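Local coordinates for cell division protein FtsI/penicillin binding protein 2 (Legionella pneumophila subsp. pneumophila ATCC 43290, PDB 4ZTK) that probably cross-links peptidoglycan as a D,D-transpeptidase of the penicillin-binding protein family, probably during septum formation in cell division, at residues Ser18-Arg23 / Gly54-Phe59; His40-Val45 / Val279-Tyr284; Ala49-Gly54 / Arg273-Val278. All blocks are in the same frame, centred on the assembly; numbering follows the deposited sequence.

All three contacts involve the five-stranded antiparallel sheet of the transpeptidase domain. Contact 1 lies at its margin, where the loop leading into helix 22-38 runs beside the start of outermost strand 56-63. It is partly buried, with one backbone bond and a ring-amide stack. Contacts 2 and 3 are buried and join the same neighbours, strands 43-49 and 274-281, at places about 22 Å apart between centres. Contact 2 adds a carboxylate-hydroxyl bond and charged side chains to its backbone ladder. Contact 3 is mostly apolar beyond two backbone bonds. Contacts 1 and 3 share Gly54, and their centres are about 9 Å apart.

Contact 1 of 3, residues Ser18-Arg23 / Gly54-Phe59; sequences SHLDPR and GNIIAF
His19 and Asn55 share a first torsion that turns both CG atoms beside their backbone N, and their flat groups meet. CG of His19 is anti to the carbonyl carbon, with chi1 -50°, and Asn55 takes a similar torsion. The imidazole then lies against the Asn55 carboxamide. Their planes are only 9° apart, so the two flat groups are stacked. His19 CD2 is 3.4 Å from Asn55 CG, and the amide covers one face toward the rim of the ring. On the opposite face Ser18 OG also lies toward the rim, though Ser18 is poorly ordered. His19 NE2 and Asn55 OD1 are close, but the angle is too poor for a hydrogen bond. The pair is held by stacking.

The backbone makes the firm link. Asp21 N donates to Ile57 O over 2.7 Å, and the N-H points almost straight at the oxygen, at 177°. The same oxygen also receives a CA-H...O contact from Leu20 CA at 3.4 Å. Leu20 CD1 reaches back to Ile56 O at 3.7 Å, and it lies 4.4 Å from Ile56 CG2. Next to this, His19 O rests 3.7 Å from Ile57 CA.

Asp21 is the N-cap of helix 22-38. Its OD2 makes a weak hydrogen bond to Met24 N. Ile57 and Ala58 share Ile48 as their partner on strand 43-49, a classic beta bulge. Ala58 also packs against Met24 and Val28 of the helix.

Asp21 thus uses its backbone N to hold the strand and its carboxylate to cap the helix. One residue ties the start of helix 22-38 to the bulged edge of the sheet, while the flat stack joins the preceding loop through dispersion and dipolar contact between polar groups, probably weaker than the hydrogen bond.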
# COMPACT_ATOMS: atom_id res chain seq x y z
N SER A 18 -14.39 7.15 13.81
CA SER A 18 -15.56 8.04 13.84
C SER A 18 -16.28 8.21 12.49
O SER A 18 -17.51 8.32 12.45
CB SER A 18 -15.18 9.41 14.41
OG SER A 18 -14.22 10.05 13.59
N HIS A 19 -15.53 8.22 11.40
CA HIS A 19 -16.10 8.53 10.09
C HIS A 19 -16.65 7.31 9.34
O HIS A 19 -16.89 7.37 8.14
CB HIS A 19 -15.07 9.25 9.21
CG HIS A 19 -14.41 10.41 9.89
ND1 HIS A 19 -15.01 11.64 10.01
CD2 HIS A 19 -13.19 10.52 10.47
CE1 HIS A 19 -14.20 12.46 10.65
NE2 HIS A 19 -13.09 11.81 10.94
N LEU A 20 -16.85 6.22 10.07
CA LEU A 20 -17.22 4.94 9.46
C LEU A 20 -18.54 4.97 8.68
O LEU A 20 -19.53 5.55 9.13
CB LEU A 20 -17.26 3.84 10.52
CG LEU A 20 -16.05 2.90 10.56
CD1 LEU A 20 -14.74 3.66 10.45
CD2 LEU A 20 -16.07 2.07 11.82
N ASP A 21 -18.54 4.34 7.51
CA ASP A 21 -19.74 4.20 6.70
C ASP A 21 -20.26 2.76 6.73
O ASP A 21 -19.60 1.84 6.24
CB ASP A 21 -19.47 4.61 5.25
CG ASP A 21 -20.68 4.41 4.35
OD1 ASP A 21 -21.79 4.81 4.76
OD2 ASP A 21 -20.52 3.83 3.26
N PRO A 22 -21.46 2.56 7.30
CA PRO A 22 -22.08 1.25 7.52
C PRO A 22 -22.17 0.37 6.27
O PRO A 22 -22.04 -0.85 6.38
CB PRO A 22 -23.48 1.60 8.04
CG PRO A 22 -23.68 3.05 7.73
CD PRO A 22 -22.32 3.66 7.78
N ARG A 23 -22.41 0.97 5.11
CA ARG A 23 -22.45 0.21 3.86
C ARG A 23 -21.06 -0.32 3.50
O ARG A 23 -20.90 -1.49 3.11
CB ARG A 23 -22.99 1.07 2.72
CG ARG A 23 -23.11 0.33 1.39
CD ARG A 23 -22.88 1.26 0.21
NE ARG A 23 -22.99 0.56 -1.07
CZ ARG A 23 -22.54 1.04 -2.23
NH1 ARG A 23 -21.94 2.22 -2.27
NH2 ARG A 23 -22.69 0.33 -3.34
N GLY A 54 -8.85 11.71 3.75
CA GLY A 54 -7.98 10.70 4.32
C GLY A 54 -8.61 9.96 5.49
O GLY A 54 -7.99 9.05 6.05
N ASN A 55 -9.83 10.34 5.85
CA ASN A 55 -10.55 9.66 6.93
C ASN A 55 -10.81 8.20 6.61
O ASN A 55 -11.17 7.87 5.49
CB ASN A 55 -11.89 10.35 7.20
CG ASN A 55 -11.73 11.76 7.72
OD1 ASN A 55 -10.77 12.06 8.43
ND2 ASN A 55 -12.66 12.63 7.37
N ILE A 56 -10.62 7.33 7.60
CA ILE A 56 -11.00 5.93 7.47
C ILE A 56 -12.52 5.85 7.48
O ILE A 56 -13.16 6.36 8.40
CB ILE A 56 -10.48 5.10 8.66
CG1 ILE A 56 -8.96 5.28 8.80
CG2 ILE A 56 -10.84 3.64 8.48
CD1 ILE A 56 -8.20 4.83 7.60
N ILE A 57 -13.09 5.21 6.47
CA ILE A 57 -14.54 5.07 6.40
C ILE A 57 -14.98 3.62 6.55
O ILE A 57 -16.18 3.33 6.63
CB ILE A 57 -15.12 5.66 5.10
CG1 ILE A 57 -14.59 4.91 3.89
CG2 ILE A 57 -14.81 7.15 5.01
CD1 ILE A 57 -15.12 5.44 2.58
N ALA A 58 -14.02 2.71 6.57
CA ALA A 58 -14.29 1.32 6.90
C ALA A 58 -13.01 0.62 7.32
O ALA A 58 -11.92 0.91 6.81
CB ALA A 58 -14.93 0.60 5.73
N PHE A 59 -13.14 -0.31 8.26
CA PHE A 59 -12.01 -1.03 8.81
C PHE A 59 -12.52 -2.35 9.38
O PHE A 59 -13.37 -2.35 10.27
CB PHE A 59 -11.36 -0.20 9.93
CG PHE A 59 -10.06 -0.76 10.44
CD1 PHE A 59 -10.04 -1.86 11.29
CD2 PHE A 59 -8.86 -0.17 10.09
CE1 PHE A 59 -8.84 -2.36 11.76
CE2 PHE A 59 -7.66 -0.67 10.56
CZ PHE A 59 -7.65 -1.77 11.39

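Contact 2 of 3, residues His40-Val45 / Val279-Tyr284; sequences HAKSGV and VIEEGY
Glu281 reaches across to Ser43 and runs alongside Lys42. Its CB lies 3.4 Å from Ser43 OG. CG is anti to the backbone N (chi1 180°), and the chain stays extended beyond it. Glu281 CG lies 4.1 Å from Ser43 OG. Glu281 CD is 3.6 Å from Ser43 OG, with Lys42 CD a little farther. At the tip the two oxygens part. OE2 accepts a short hydrogen bond of 2.5 Å from Ser43 OG, through its anti lone pair. OE1 lies 4.1 Å from Lys42 NZ, beyond a salt bridge, but forms one with Arg74. Ser43 OG is also bonded to Trp71 NE1. The buried carboxylate therefore has a partner on each oxygen, which would probably favour its charged form.

Lys42 is extended too and points the same way as Glu281. Its CD touches Glu282 OE2 at 3.3 Å. Its NZ stands near both glutamates without pairing closely with either.

On the other side of the sheet, Ala41 CB packs on Ile280 CG2 at 3.6 Å. Val45 and Val279 lie side by side on the Glu281 face. At the far end the His40 and Tyr284 planes differ by 24°, but the rings are displaced and overlap little.

The backbones run antiparallel. Ser43 with Glu281 and Val45 with Val279 are hydrogen-bonded pairs, and Gly44 with Ile280 is a non-hydrogen-bonded pair. Lys42 N and, weakly, Ser43 N both donate to Glu281 O. This is a classic beta bulge. It marks the start of strand 43-49 in the central antiparallel sheet of the penicillin-binding transpeptidase fold.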
# COMPACT_ATOMS: atom_id res chain seq x y z
N HIS A 40 -6.47 -19.66 4.57
CA HIS A 40 -5.98 -20.25 5.81
C HIS A 40 -5.03 -19.30 6.53
O HIS A 40 -4.03 -19.72 7.10
CB HIS A 40 -5.25 -21.57 5.53
CG HIS A 40 -6.08 -22.58 4.81
ND1 HIS A 40 -5.92 -22.86 3.47
CD2 HIS A 40 -7.09 -23.38 5.23
CE1 HIS A 40 -6.78 -23.78 3.10
NE2 HIS A 40 -7.51 -24.12 4.15
N ALA A 41 -5.35 -18.01 6.48
CA ALA A 41 -4.45 -16.99 7.00
C ALA A 41 -4.50 -16.90 8.52
O ALA A 41 -5.50 -17.24 9.15
CB ALA A 41 -4.79 -15.64 6.40
N LYS A 42 -3.40 -16.45 9.11
CA LYS A 42 -3.37 -16.19 10.54
C LYS A 42 -4.29 -15.03 10.87
O LYS A 42 -5.06 -15.08 11.84
CB LYS A 42 -1.94 -15.90 11.01
CG LYS A 42 -1.82 -15.67 12.51
CD LYS A 42 -0.38 -15.43 12.91
CE LYS A 42 -0.26 -15.19 14.41
NZ LYS A 42 1.11 -14.75 14.80
N SER A 43 -4.22 -13.98 10.06
CA SER A 43 -5.13 -12.84 10.19
C SER A 43 -5.21 -12.06 8.88
O SER A 43 -4.50 -12.34 7.92
CB SER A 43 -4.68 -11.90 11.31
OG SER A 43 -3.55 -11.15 10.92
N GLY A 44 -6.08 -11.06 8.86
CA GLY A 44 -6.20 -10.20 7.70
C GLY A 44 -6.96 -8.95 8.06
O GLY A 44 -7.74 -8.94 9.01
N VAL A 45 -6.74 -7.89 7.29
CA VAL A 45 -7.40 -6.62 7.53
C VAL A 45 -7.67 -5.91 6.22
O VAL A 45 -6.87 -6.00 5.28
CB VAL A 45 -6.55 -5.72 8.46
CG1 VAL A 45 -5.13 -5.58 7.92
CG2 VAL A 45 -7.20 -4.35 8.66
N VAL A 279 -4.34 -6.30 3.76
CA VAL A 279 -3.18 -7.03 4.26
C VAL A 279 -3.61 -8.39 4.78
O VAL A 279 -4.53 -8.50 5.59
CB VAL A 279 -2.45 -6.25 5.39
CG1 VAL A 279 -1.33 -7.11 5.99
CG2 VAL A 279 -1.89 -4.95 4.85
N ILE A 280 -2.96 -9.43 4.27
CA ILE A 280 -3.23 -10.80 4.69
C ILE A 280 -1.98 -11.30 5.40
O ILE A 280 -0.87 -11.08 4.91
CB ILE A 280 -3.49 -11.72 3.48
CG1 ILE A 280 -4.56 -11.13 2.55
CG2 ILE A 280 -3.86 -13.13 3.94
CD1 ILE A 280 -5.92 -10.93 3.21
N GLU A 281 -2.15 -11.98 6.53
CA GLU A 281 -1.00 -12.47 7.28
C GLU A 281 -0.90 -14.00 7.27
O GLU A 281 -1.80 -14.69 7.73
CB GLU A 281 -1.04 -11.97 8.72
CG GLU A 281 0.12 -12.45 9.57
CD GLU A 281 -0.02 -12.05 11.02
OE1 GLU A 281 1.01 -12.02 11.73
OE2 GLU A 281 -1.15 -11.75 11.47
N GLU A 282 0.21 -14.50 6.74
CA GLU A 282 0.47 -15.94 6.65
C GLU A 282 -0.62 -16.66 5.87
O GLU A 282 -1.02 -17.76 6.23
CB GLU A 282 0.63 -16.56 8.03
CG GLU A 282 1.86 -16.09 8.78
CD GLU A 282 1.98 -16.73 10.15
OE1 GLU A 282 1.67 -17.94 10.27
OE2 GLU A 282 2.37 -16.02 11.10
N GLY A 283 -1.10 -16.03 4.81
CA GLY A 283 -2.07 -16.67 3.94
C GLY A 283 -1.38 -17.43 2.82
O GLY A 283 -0.21 -17.19 2.53
N TYR A 284 -2.11 -18.35 2.20
CA TYR A 284 -1.63 -19.05 1.02
C TYR A 284 -2.80 -19.65 0.26
O TYR A 284 -3.85 -19.92 0.84
CB TYR A 284 -0.64 -20.15 1.39
CG TYR A 284 -1.27 -21.34 2.07
CD1 TYR A 284 -1.52 -21.32 3.44
CD2 TYR A 284 -1.62 -22.48 1.36
CE1 TYR A 284 -2.10 -22.41 4.08
CE2 TYR A 284 -2.20 -23.57 1.99
CZ TYR A 284 -2.43 -23.53 3.34
OH TYR A 284 -3.01 -24.61 3.97

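Contact 3 of 3, residues Ala49-Gly54 / Arg273-Val278; sequences ADPQTG and RYVLLV
Val275 meets both Ala49 and Pro51 on one face of the sheet. Ala49 CB and Val275 CB stand beside each other at 4.1 Å. The valine branches then divide. CG1 is anti to the backbone N (chi1 -171°), while CG2 is anti to the carbonyl carbon and beside that N. It is CG2 that turns to the loop and meets Pro51 CG at 3.9 Å. The proline ring lies over the backbone just before Val275. Its CD rests 3.2 Å from Arg273 O, and its CG approaches Tyr274 N at 3.8 Å.

Ala49 and Val275 form a hydrogen-bonded antiparallel pair. Ala49 N donates to Val275 O over 2.8 Å, and Val275 N returns a bond of 2.9 Å to Ala49 O. This is the last pairing of strand 43-49 with strand 274-281 before the turn leading into strand 56-63. Strand 43-49 of this hairpin lies next to strand 274-281, with 56-63 beyond it at the edge. They belong to the five-stranded sheet of a fold shared by penicillin-binding proteins and serine beta-lactamases. Ile193 of helix 189-200 covers both Ala49 and Val275.

Asp50 and Tyr274 have their CB atoms turned away from the facing segment. Asp50 OD2 instead accepts from Thr53 OG1 at 2.7 Å, with weak bonds from Thr53 N and Gln52 N. Asp50 O is gripped by Gly54 N and Thr53 N, which closes the turn. Arg273 CG lies over one face of the Tyr274 ring, toward its rim. Tyr274 also packs against Ala310 of helix 295-310.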
# COMPACT_ATOMS: atom_id res chain seq x y z
N ALA A 49 -10.47 4.35 2.86
CA ALA A 49 -10.36 5.75 3.25
C ALA A 49 -10.92 6.65 2.16
O ALA A 49 -10.94 6.28 0.98
CB ALA A 49 -8.90 6.11 3.54
N ASP A 50 -11.36 7.83 2.57
CA ASP A 50 -11.89 8.82 1.64
C ASP A 50 -10.76 9.67 1.05
O ASP A 50 -10.01 10.30 1.79
CB ASP A 50 -12.93 9.70 2.36
CG ASP A 50 -13.23 10.98 1.63
OD1 ASP A 50 -13.98 10.94 0.63
OD2 ASP A 50 -12.71 12.04 2.05
N PRO A 51 -10.64 9.68 -0.28
CA PRO A 51 -9.56 10.38 -0.98
C PRO A 51 -9.45 11.88 -0.67
O PRO A 51 -8.36 12.43 -0.77
CB PRO A 51 -9.91 10.18 -2.46
CG PRO A 51 -10.72 8.94 -2.49
CD PRO A 51 -11.51 8.95 -1.22
N GLN A 52 -10.55 12.54 -0.31
CA GLN A 52 -10.53 13.98 -0.07
C GLN A 52 -10.01 14.36 1.31
O GLN A 52 -9.39 15.41 1.47
CB GLN A 52 -11.92 14.59 -0.26
CG GLN A 52 -12.16 15.21 -1.63
CD GLN A 52 -12.65 14.19 -2.65
OE1 GLN A 52 -12.87 13.03 -2.32
NE2 GLN A 52 -12.82 14.64 -3.89
N THR A 53 -10.28 13.52 2.29
CA THR A 53 -9.99 13.85 3.68
C THR A 53 -8.96 12.91 4.30
O THR A 53 -8.30 13.27 5.28
CB THR A 53 -11.26 13.77 4.53
OG1 THR A 53 -11.72 12.41 4.57
CG2 THR A 53 -12.36 14.65 3.95
N GLY A 54 -8.85 11.71 3.75
CA GLY A 54 -7.98 10.70 4.32
C GLY A 54 -8.61 9.96 5.49
O GLY A 54 -7.99 9.05 6.05
N ARG A 273 -12.62 7.46 -5.79
CA ARG A 273 -13.76 7.49 -4.90
C ARG A 273 -13.38 6.82 -3.58
O ARG A 273 -13.87 7.20 -2.52
CB ARG A 273 -14.95 6.79 -5.54
CG ARG A 273 -16.27 7.01 -4.82
CD ARG A 273 -17.30 7.63 -5.75
NE ARG A 273 -17.45 6.88 -6.99
CZ ARG A 273 -18.31 5.88 -7.16
NH1 ARG A 273 -18.38 5.26 -8.33
NH2 ARG A 273 -19.11 5.51 -6.17
N TYR A 274 -12.51 5.81 -3.66
CA TYR A 274 -12.10 5.06 -2.48
C TYR A 274 -10.61 4.77 -2.49
O TYR A 274 -10.03 4.50 -3.54
CB TYR A 274 -12.88 3.74 -2.38
CG TYR A 274 -14.38 3.90 -2.44
CD1 TYR A 274 -15.08 4.35 -1.34
CD2 TYR A 274 -15.08 3.58 -3.59
CE1 TYR A 274 -16.46 4.50 -1.39
CE2 TYR A 274 -16.45 3.72 -3.65
CZ TYR A 274 -17.14 4.18 -2.54
OH TYR A 274 -18.51 4.33 -2.60
N VAL A 275 -10.00 4.82 -1.32
CA VAL A 275 -8.65 4.33 -1.14
C VAL A 275 -8.78 3.03 -0.37
O VAL A 275 -9.54 2.97 0.61
CB VAL A 275 -7.78 5.31 -0.34
CG1 VAL A 275 -6.32 4.88 -0.38
CG2 VAL A 275 -7.93 6.73 -0.88
N LEU A 276 -8.07 2.00 -0.80
CA LEU A 276 -8.18 0.70 -0.15
C LEU A 276 -6.81 0.13 0.18
O LEU A 276 -5.86 0.32 -0.58
CB LEU A 276 -8.92 -0.31 -1.03
CG LEU A 276 -10.30 0.02 -1.59
CD1 LEU A 276 -10.20 0.89 -2.84
CD2 LEU A 276 -11.04 -1.27 -1.90
N LEU A 277 -6.73 -0.57 1.30
CA LEU A 277 -5.53 -1.28 1.71
C LEU A 277 -5.95 -2.64 2.22
O LEU A 277 -6.83 -2.76 3.08
CB LEU A 277 -4.79 -0.50 2.80
CG LEU A 277 -3.56 -1.19 3.42
CD1 LEU A 277 -2.56 -1.60 2.35
CD2 LEU A 277 -2.89 -0.27 4.45
N VAL A 278 -5.33 -3.69 1.68
CA VAL A 278 -5.60 -5.05 2.10
C VAL A 278 -4.30 -5.69 2.58
O VAL A 278 -3.28 -5.62 1.89
CB VAL A 278 -6.15 -5.91 0.93
CG1 VAL A 278 -6.29 -7.35 1.35
CG2 VAL A 278 -7.48 -5.36 0.44